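Local coordinates for protein PatF (Prochloron didemni, PDB 4BG2) that probably acts as a prenyltransferase or prenyltransferase-like protein in the pathway to patellamides, which are cyanobactins, and is built on a closed antiparallel barrel, at residues Asp101-Phe106 against Val134-His139; Ala108-Ser113 against Ala150-Val155; Ser222-Arg225 against Leu229-Ala232. All blocks are in the same frame, centred on the assembly; numbering follows the deposited sequence.

Interaction 1 of 3, residues Asp101-Phe106 against Val134-His139; sequences DSFDRF and VMLYIH
Phe103 and Phe106 of helix 101-106 face Leu136 and Ile138 of strand 134-139, the two segments running in nearly the same direction at 27° with their axes 11.2 Å apart at closest approach. The contact is wholly apolar: no hydrogen bond crosses it, and its four side chains are buried. Leu136 sets a single methyl on the Phe103 ring. Its CD1 stands 3.6 Å from the centroid of that ring and only 3° off the normal, a CH-pi contact so well centred that CD1 is almost equally distant from all six ring carbons. The leucine side chain lies roughly perpendicular to that of Phe103. With CG anti to its backbone N (chi1 -176°), Phe103 reaches out from the helix and presents this face to the strand. Ile138 meets both rings with different branches: Ile138 CD1 lies 4.1 Å from Phe103 CE1, while Ile138 CG1 and CG2 lie 4.0 and 4.1 Å from Phe106 CE1. The Phe106 and Ile138 side chains run antiparallel alongside each other, with CE1 the ring atom in contact. Leu136 and Ile138 lie on the helix-facing side of the strand, whereas the CB of Tyr137 points away. Phe103 also meets Phe178 edge-to-face and touches Leu80 and Ala83 of helix 79-91; Phe106 packs on Leu156 of helix 147-157. Helix 101-110 thus lies against strand 133-140, which pairs antiparallel with strands 116-124 and 173-181 in the closed barrel.

Interaction 2 of 3, residues Ala108-Ser113 against Ala150-Val155; sequences AAHVNS and ARTALV
His110 NE2 and Thr152 OG1 meet in a short hydrogen bond of 2.7 Å that is close to straight, at 168°. The hydroxyl arrives at the edge of the imidazole, near its plane. Thr152 CB comes in behind it, in the ring plane and 3.4 Å from His110 NE2. Thr152 CG2 lies 4.4 Å from Ala109 CB, a looser contact; Ala109 CB also stands 3.6 Å above one face of the His110 ring, toward its rim. The bond ties the C-terminal part of helix 101-110 to the middle of helix 147-157, two helices on the outside of the antiparallel barrel, in a small contact at the protein surface. With alanine at His110, Thr152 OG1 would probably lose its imidazole partner, and this polar link between the helices would go. The turn of the threonine side chain (chi1 -56°) sets OG1 where it can meet both His110 NE2 and, one helical turn earlier, the carbonyl of Glu148. That carbonyl can only accept, so His110 NE2 would probably be the donor to Thr152 OG1 if both bonds are made. Further out, the His110 ring meets Phe106, and its side chain rests on Glu148 and Leu149. His110 O accepts hydrogen bonds from Ser113 N (2.9 Å), within the type I turn from His110 to Ser113, and from Trp76 NE1.

Interaction 3 of 3, residues Ser222-Arg225 against Leu229-Ala232; sequences SIFR and LFGA
The short connection from helix 218-223 into barrel strand 229-233 doubles back on itself, bringing Phe224 against Phe230. Their rings form a T-shaped pair: an edge of Phe224 is turned to a face of Phe230, with centroids 5.1 Å apart and planes at 68°. Carbon CD2 of Phe224 leads the approach and comes within 3.6 Å of Phe230 CD2. Phe224 CB bears on the Phe230 ring as well, a CH-pi contact 3.8 Å from the centroid and 19° off the normal, so the first carbon of one side chain and an edge of its ring share the face of the other. This double contact follows from the Phe224 rotamer, in which CG lies between the backbone N and the carbonyl carbon (chi1 84°) and the ring is folded close over its own backbone. Arg225 CG lies 3.5 Å above the centre of one face of the Phe224 ring. Backbone polar groups are joined separately from the rings: one water donates to Phe224 O at 2.6 Å and to Leu229 O at 2.9 Å, linking the start of the turn to the start of the strand where no direct hydrogen bond does so. Around the buried pair, Thr212 of helix 206-215 touches both phenylalanines, Leu208 adds to the cover of Phe230, and Phe245 of strand 242-247 packs on each. The pair joins the loop after helix 218-223 to a strand of an antiparallel barrel ringed by helices, a fold consistent with the ABBA prenyltransferases.

Interactions 1 and 2 lie close together, their centres 10 Å apart, and they touch where Phe106 CD2 packs on Thr152 CG2 at 3.9 Å. Both draw on helix 101-110: interaction 1 seats its first part on strand 133-140, and interaction 2 ties its far end to helix 147-157, the next element after that strand. Their segments therefore alternate along the chain and knit helix, strand and helix into one patch. Interaction 3 comes later in sequence, about 25 Å from interaction 1 and 26 Å from interaction 2 between centres, touching neither. Strand 229-233 nevertheless belongs to the same barrel sheet as strand 133-140, so a helix in one place and the loop after helix 218-223 in another pack on strands of one barrel.

Interaction 1 of 3, residues Asp101-Phe106 against Val134-His139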
loop_
_atom_site.group_PDB
_atom_site.type_symbol
_atom_site.label_atom_id
_atom_site.label_comp_id
_atom_site.label_asym_id
_atom_site.label_seq_id
_atom_site.Cartn_x
_atom_site.Cartn_y
_atom_site.Cartn_z
ATOM N N ASP A 101 18.915 -2.401 1.927
ATOM C CA ASP A 101 19.778 -1.414 1.293
ATOM C C ASP A 101 18.988 -0.264 0.643
ATOM O O ASP A 101 19.268 0.886 0.941
ATOM C CB ASP A 101 20.739 -2.079 0.293
ATOM C CG ASP A 101 21.813 -2.933 0.988
ATOM O OD1 ASP A 101 21.828 -2.986 2.253
ATOM O OD2 ASP A 101 22.648 -3.552 0.289
ATOM N N SER A 102 17.980 -0.561 -0.188
ATOM C CA SER A 102 17.267 0.515 -0.902
ATOM C C SER A 102 16.544 1.435 0.036
ATOM O O SER A 102 16.635 2.660 -0.081
ATOM C CB SER A 102 16.250 -0.046 -1.891
ATOM O OG SER A 102 16.901 -0.703 -2.947
ATOM N N PHE A 103 15.814 0.855 0.983
ATOM C CA PHE A 103 15.116 1.670 1.985
ATOM C C PHE A 103 16.074 2.520 2.861
ATOM O O PHE A 103 15.819 3.704 3.108
ATOM C CB PHE A 103 14.244 0.791 2.881
ATOM C CG PHE A 103 13.428 1.568 3.857
ATOM C CD1 PHE A 103 12.337 2.313 3.424
ATOM C CD2 PHE A 103 13.737 1.565 5.204
ATOM C CE1 PHE A 103 11.586 3.066 4.304
ATOM C CE2 PHE A 103 12.988 2.312 6.093
ATOM C CZ PHE A 103 11.908 3.062 5.642
ATOM N N ASP A 104 17.161 1.912 3.329
ATOM C CA ASP A 104 18.163 2.656 4.094
ATOM C C ASP A 104 18.763 3.825 3.301
ATOM O O ASP A 104 18.910 4.913 3.823
ATOM C CB ASP A 104 19.302 1.749 4.545
ATOM C CG ASP A 104 18.907 0.834 5.656
ATOM O OD1 ASP A 104 17.898 1.122 6.348
ATOM O OD2 ASP A 104 19.611 -0.176 5.855
ATOM N N ARG A 105 19.077 3.594 2.037
ATOM C CA ARG A 105 19.640 4.648 1.205
ATOM C C ARG A 105 18.612 5.756 0.947
ATOM O O ARG A 105 18.960 6.940 0.962
ATOM C CB ARG A 105 20.186 4.079 -0.094
ATOM C CG ARG A 105 21.500 3.339 0.106
ATOM C CD ARG A 105 21.779 2.362 -1.018
ATOM N NE ARG A 105 22.025 3.037 -2.289
ATOM C CZ ARG A 105 22.075 2.436 -3.482
ATOM N NH1 ARG A 105 21.877 1.127 -3.614
ATOM N NH2 ARG A 105 22.301 3.162 -4.561
ATOM N N PHE A 106 17.345 5.408 0.773
ATOM C CA PHE A 106 16.333 6.438 0.533
ATOM C C PHE A 106 16.120 7.243 1.802
ATOM O O PHE A 106 16.061 8.488 1.766
ATOM C CB PHE A 106 15.007 5.846 0.043
ATOM C CG PHE A 106 13.982 6.895 -0.267
ATOM C CD1 PHE A 106 13.230 7.444 0.729
ATOM C CD2 PHE A 106 13.818 7.354 -1.554
ATOM C CE1 PHE A 106 12.304 8.426 0.460
ATOM C CE2 PHE A 106 12.889 8.338 -1.834
ATOM C CZ PHE A 106 12.136 8.876 -0.823
ATOM N N VAL A 134 8.008 -7.311 4.639
ATOM C CA VAL A 134 7.695 -6.022 5.245
ATOM C C VAL A 134 7.433 -5.065 4.069
ATOM O O VAL A 134 8.121 -5.120 3.033
ATOM C CB VAL A 134 8.843 -5.508 6.138
ATOM C CG1 VAL A 134 8.620 -4.062 6.544
ATOM C CG2 VAL A 134 8.934 -6.347 7.383
HETATM N N MSE A 135 6.404 -4.237 4.214
HETATM C CA MSE A 135 6.009 -3.293 3.181
HETATM C C MSE A 135 6.054 -1.932 3.789
HETATM O O MSE A 135 5.506 -1.684 4.866
HETATM C CB MSE A 135 4.586 -3.628 2.703
HETATM C CG MSE A 135 4.115 -2.710 1.569
HETATM SE SE MSE A 135 4.878 -3.305 -0.144
HETATM C CE MSE A 135 5.792 -1.650 -0.620
ATOM N N LEU A 136 6.749 -1.031 3.124
ATOM C CA LEU A 136 6.913 0.326 3.615
ATOM C C LEU A 136 6.612 1.292 2.484
ATOM O O LEU A 136 7.238 1.237 1.434
ATOM C CB LEU A 136 8.341 0.544 4.096
ATOM C CG LEU A 136 8.861 -0.455 5.147
ATOM C CD1 LEU A 136 10.367 -0.372 5.303
ATOM C CD2 LEU A 136 8.224 -0.248 6.504
ATOM N N TYR A 137 5.677 2.212 2.718
ATOM C CA TYR A 137 5.357 3.203 1.726
ATOM C C TYR A 137 5.793 4.564 2.234
ATOM O O TYR A 137 5.558 4.888 3.389
ATOM C CB TYR A 137 3.843 3.215 1.455
ATOM C CG TYR A 137 3.350 2.027 0.672
ATOM C CD1 TYR A 137 3.636 1.914 -0.683
ATOM C CD2 TYR A 137 2.569 1.032 1.269
ATOM C CE1 TYR A 137 3.172 0.844 -1.430
ATOM C CE2 TYR A 137 2.108 -0.049 0.521
ATOM C CZ TYR A 137 2.418 -0.125 -0.829
ATOM O OH TYR A 137 1.980 -1.171 -1.593
ATOM N N ILE A 138 6.380 5.359 1.345
ATOM C CA ILE A 138 6.647 6.751 1.608
ATOM C C ILE A 138 5.545 7.562 0.921
ATOM O O ILE A 138 5.363 7.468 -0.292
ATOM C CB ILE A 138 8.005 7.184 1.009
ATOM C CG1 ILE A 138 9.122 6.231 1.414
ATOM C CG2 ILE A 138 8.339 8.634 1.354
ATOM C CD1 ILE A 138 9.469 6.252 2.861
ATOM N N HIS A 139 4.838 8.385 1.683
ATOM C CA HIS A 139 3.823 9.276 1.129
ATOM C C HIS A 139 4.365 10.690 0.985
ATOM O O HIS A 139 4.768 11.305 1.957
ATOM C CB HIS A 139 2.588 9.278 2.002
ATOM C CG HIS A 139 1.854 7.988 1.963
ATOM N ND1 HIS A 139 1.125 7.588 0.868
ATOM C CD2 HIS A 139 1.740 6.996 2.875
ATOM C CE1 HIS A 139 0.582 6.408 1.111
ATOM N NE2 HIS A 139 0.954 6.019 2.316
#

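Interaction 2 of 3, residues Ala108-Ser113 against Ala150-Val155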
loop_
_atom_site.group_PDB
_atom_site.type_symbol
_atom_site.label_atom_id
_atom_site.label_comp_id
_atom_site.label_asym_id
_atom_site.label_seq_id
_atom_site.Cartn_x
_atom_site.Cartn_y
_atom_site.Cartn_z
ATOM N N ALA A 108 18.233 7.610 4.384
ATOM C CA ALA A 108 19.435 8.412 4.587
ATOM C C ALA A 108 19.391 9.634 3.689
ATOM O O ALA A 108 19.590 10.744 4.152
ATOM C CB ALA A 108 20.688 7.591 4.296
ATOM N N ALA A 109 19.085 9.438 2.410
ATOM C CA ALA A 109 19.094 10.537 1.457
ATOM C C ALA A 109 18.087 11.630 1.782
ATOM O O ALA A 109 18.392 12.802 1.657
ATOM C CB ALA A 109 18.876 10.030 0.048
ATOM N N HIS A 110 16.914 11.267 2.270
ATOM C CA HIS A 110 15.834 12.246 2.356
ATOM C C HIS A 110 15.304 12.490 3.744
ATOM O O HIS A 110 14.234 13.072 3.900
ATOM C CB HIS A 110 14.757 11.872 1.337
ATOM C CG HIS A 110 15.266 11.909 -0.067
ATOM N ND1 HIS A 110 15.689 13.076 -0.654
ATOM C CD2 HIS A 110 15.481 10.935 -0.980
ATOM C CE1 HIS A 110 16.139 12.827 -1.870
ATOM N NE2 HIS A 110 16.013 11.538 -2.098
ATOM N N VAL A 111 16.087 12.117 4.751
ATOM C CA VAL A 111 15.722 12.341 6.149
ATOM C C VAL A 111 15.362 13.789 6.463
ATOM O O VAL A 111 14.411 14.028 7.169
ATOM C CB VAL A 111 16.828 11.864 7.140
ATOM C CG1 VAL A 111 18.116 12.661 6.984
ATOM C CG2 VAL A 111 16.315 11.937 8.571
ATOM N N ASN A 112 16.115 14.751 5.937
ATOM C CA ASN A 112 15.811 16.163 6.157
ATOM C C ASN A 112 14.868 16.758 5.125
ATOM O O ASN A 112 14.692 17.965 5.102
ATOM C CB ASN A 112 17.097 16.982 6.153
ATOM C CG ASN A 112 18.042 16.571 7.258
ATOM O OD1 ASN A 112 17.652 16.464 8.426
ATOM N ND2 ASN A 112 19.299 16.327 6.893
ATOM N N SER A 113 14.269 15.937 4.260
ATOM C CA SER A 113 13.302 16.477 3.290
ATOM C C SER A 113 12.080 17.010 4.019
ATOM O O SER A 113 11.643 16.416 4.983
ATOM C CB SER A 113 12.845 15.427 2.293
ATOM O OG SER A 113 11.895 15.999 1.414
ATOM N N ALA A 150 11.812 11.286 -6.368
ATOM C CA ALA A 150 11.481 10.326 -7.411
ATOM C C ALA A 150 12.728 9.856 -8.129
ATOM O O ALA A 150 12.800 8.688 -8.504
ATOM C CB ALA A 150 10.504 10.938 -8.411
ATOM N N ARG A 151 13.715 10.741 -8.311
ATOM C CA ARG A 151 15.014 10.335 -8.898
ATOM C C ARG A 151 15.747 9.298 -8.075
ATOM O O ARG A 151 16.196 8.284 -8.595
ATOM C CB ARG A 151 15.966 11.513 -9.066
ATOM C CG ARG A 151 15.724 12.283 -10.340
ATOM C CD ARG A 151 16.832 13.271 -10.634
ATOM N NE ARG A 151 16.611 13.761 -11.991
ATOM C CZ ARG A 151 15.826 14.784 -12.298
ATOM N NH1 ARG A 151 15.225 15.486 -11.338
ATOM N NH2 ARG A 151 15.666 15.120 -13.575
ATOM N N THR A 152 15.869 9.564 -6.780
ATOM C CA THR A 152 16.501 8.621 -5.865
ATOM C C THR A 152 15.823 7.253 -5.952
ATOM O O THR A 152 16.498 6.237 -6.116
ATOM C CB THR A 152 16.413 9.125 -4.433
ATOM O OG1 THR A 152 16.998 10.435 -4.340
ATOM C CG2 THR A 152 17.119 8.156 -3.481
ATOM N N ALA A 153 14.485 7.228 -5.879
ATOM C CA ALA A 153 13.725 5.959 -5.991
ATOM C C ALA A 153 13.981 5.261 -7.324
ATOM O O ALA A 153 14.190 4.042 -7.375
ATOM C CB ALA A 153 12.225 6.205 -5.806
ATOM N N LEU A 154 13.967 6.043 -8.401
ATOM C CA LEU A 154 14.194 5.521 -9.748
ATOM C C LEU A 154 15.585 4.894 -9.881
ATOM O O LEU A 154 15.743 3.847 -10.493
ATOM C CB LEU A 154 14.037 6.653 -10.774
ATOM C CG LEU A 154 13.638 6.336 -12.202
ATOM C CD1 LEU A 154 12.313 5.607 -12.296
ATOM C CD2 LEU A 154 13.572 7.643 -12.987
ATOM N N VAL A 155 16.587 5.549 -9.318
ATOM C CA VAL A 155 17.944 4.995 -9.268
ATOM C C VAL A 155 17.997 3.691 -8.479
ATOM O O VAL A 155 18.597 2.726 -8.920
ATOM C CB VAL A 155 18.924 5.998 -8.619
ATOM C CG1 VAL A 155 20.222 5.313 -8.201
ATOM C CG2 VAL A 155 19.194 7.145 -9.575
#

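Interaction 3 of 3, residues Ser222-Arg225 against Leu229-Ala232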
loop_
_atom_site.group_PDB
_atom_site.type_symbol
_atom_site.label_atom_id
_atom_site.label_comp_id
_atom_site.label_asym_id
_atom_site.label_seq_id
_atom_site.Cartn_x
_atom_site.Cartn_y
_atom_site.Cartn_z
ATOM N N SER A 222 -11.909 3.873 -19.301
ATOM C CA SER A 222 -13.323 4.058 -18.992
ATOM C C SER A 222 -13.638 4.107 -17.508
ATOM O O SER A 222 -14.698 4.594 -17.146
ATOM C CB SER A 222 -14.181 2.989 -19.667
ATOM O OG SER A 222 -14.130 1.789 -18.935
ATOM N N ILE A 223 -12.730 3.615 -16.654
ATOM C CA ILE A 223 -12.969 3.574 -15.201
ATOM C C ILE A 223 -12.036 4.437 -14.351
ATOM O O ILE A 223 -12.363 4.734 -13.221
ATOM C CB ILE A 223 -12.926 2.130 -14.623
ATOM C CG1 ILE A 223 -11.569 1.487 -14.896
ATOM C CG2 ILE A 223 -14.083 1.300 -15.197
ATOM C CD1 ILE A 223 -11.341 0.156 -14.207
ATOM N N PHE A 224 -10.884 4.847 -14.878
ATOM C CA PHE A 224 -9.842 5.379 -14.000
ATOM C C PHE A 224 -10.166 6.712 -13.342
ATOM O O PHE A 224 -9.601 7.027 -12.314
ATOM C CB PHE A 224 -8.468 5.407 -14.690
ATOM C CG PHE A 224 -8.223 6.617 -15.543
ATOM C CD1 PHE A 224 -8.793 6.721 -16.794
ATOM C CD2 PHE A 224 -7.385 7.628 -15.101
ATOM C CE1 PHE A 224 -8.564 7.834 -17.590
ATOM C CE2 PHE A 224 -7.151 8.735 -15.880
ATOM C CZ PHE A 224 -7.730 8.837 -17.130
ATOM N N ARG A 225 -11.091 7.465 -13.918
ATOM C CA ARG A 225 -11.528 8.758 -13.377
ATOM C C ARG A 225 -12.783 8.671 -12.519
ATOM O O ARG A 225 -13.218 9.680 -11.985
ATOM C CB ARG A 225 -11.829 9.724 -14.517
ATOM C CG ARG A 225 -10.637 10.034 -15.398
ATOM C CD ARG A 225 -11.115 10.690 -16.681
ATOM N NE ARG A 225 -10.064 11.487 -17.297
ATOM C CZ ARG A 225 -10.147 12.034 -18.502
ATOM N NH1 ARG A 225 -11.239 11.871 -19.245
ATOM N NH2 ARG A 225 -9.124 12.740 -18.969
ATOM N N LEU A 229 -9.174 8.736 -6.820
ATOM C CA LEU A 229 -7.740 8.688 -7.101
ATOM C C LEU A 229 -7.455 7.517 -7.981
ATOM O O LEU A 229 -8.072 6.472 -7.858
ATOM C CB LEU A 229 -6.928 8.604 -5.783
ATOM C CG LEU A 229 -5.386 8.745 -5.791
ATOM C CD1 LEU A 229 -4.909 10.044 -6.414
ATOM C CD2 LEU A 229 -4.830 8.647 -4.369
ATOM N N PHE A 230 -6.478 7.679 -8.855
ATOM C CA PHE A 230 -5.993 6.601 -9.706
ATOM C C PHE A 230 -4.490 6.572 -9.547
ATOM O O PHE A 230 -3.841 7.636 -9.523
ATOM C CB PHE A 230 -6.359 6.883 -11.172
ATOM C CG PHE A 230 -5.677 5.963 -12.161
ATOM C CD1 PHE A 230 -6.005 4.611 -12.214
ATOM C CD2 PHE A 230 -4.729 6.448 -13.036
ATOM C CE1 PHE A 230 -5.379 3.763 -13.111
ATOM C CE2 PHE A 230 -4.098 5.615 -13.929
ATOM C CZ PHE A 230 -4.432 4.262 -13.976
ATOM N N GLY A 231 -3.931 5.381 -9.434
ATOM C CA GLY A 231 -2.476 5.228 -9.306
ATOM C C GLY A 231 -1.975 4.019 -10.056
ATOM O O GLY A 231 -2.723 3.106 -10.365
ATOM N N ALA A 232 -0.699 4.019 -10.356
ATOM C CA ALA A 232 -0.076 2.897 -10.992
ATOM C C ALA A 232 1.279 2.704 -10.334
ATOM O O ALA A 232 2.010 3.682 -10.152
ATOM C CB ALA A 232 0.087 3.167 -12.475
HETATM O O HOH W 1 -10.102 6.085 -9.904
#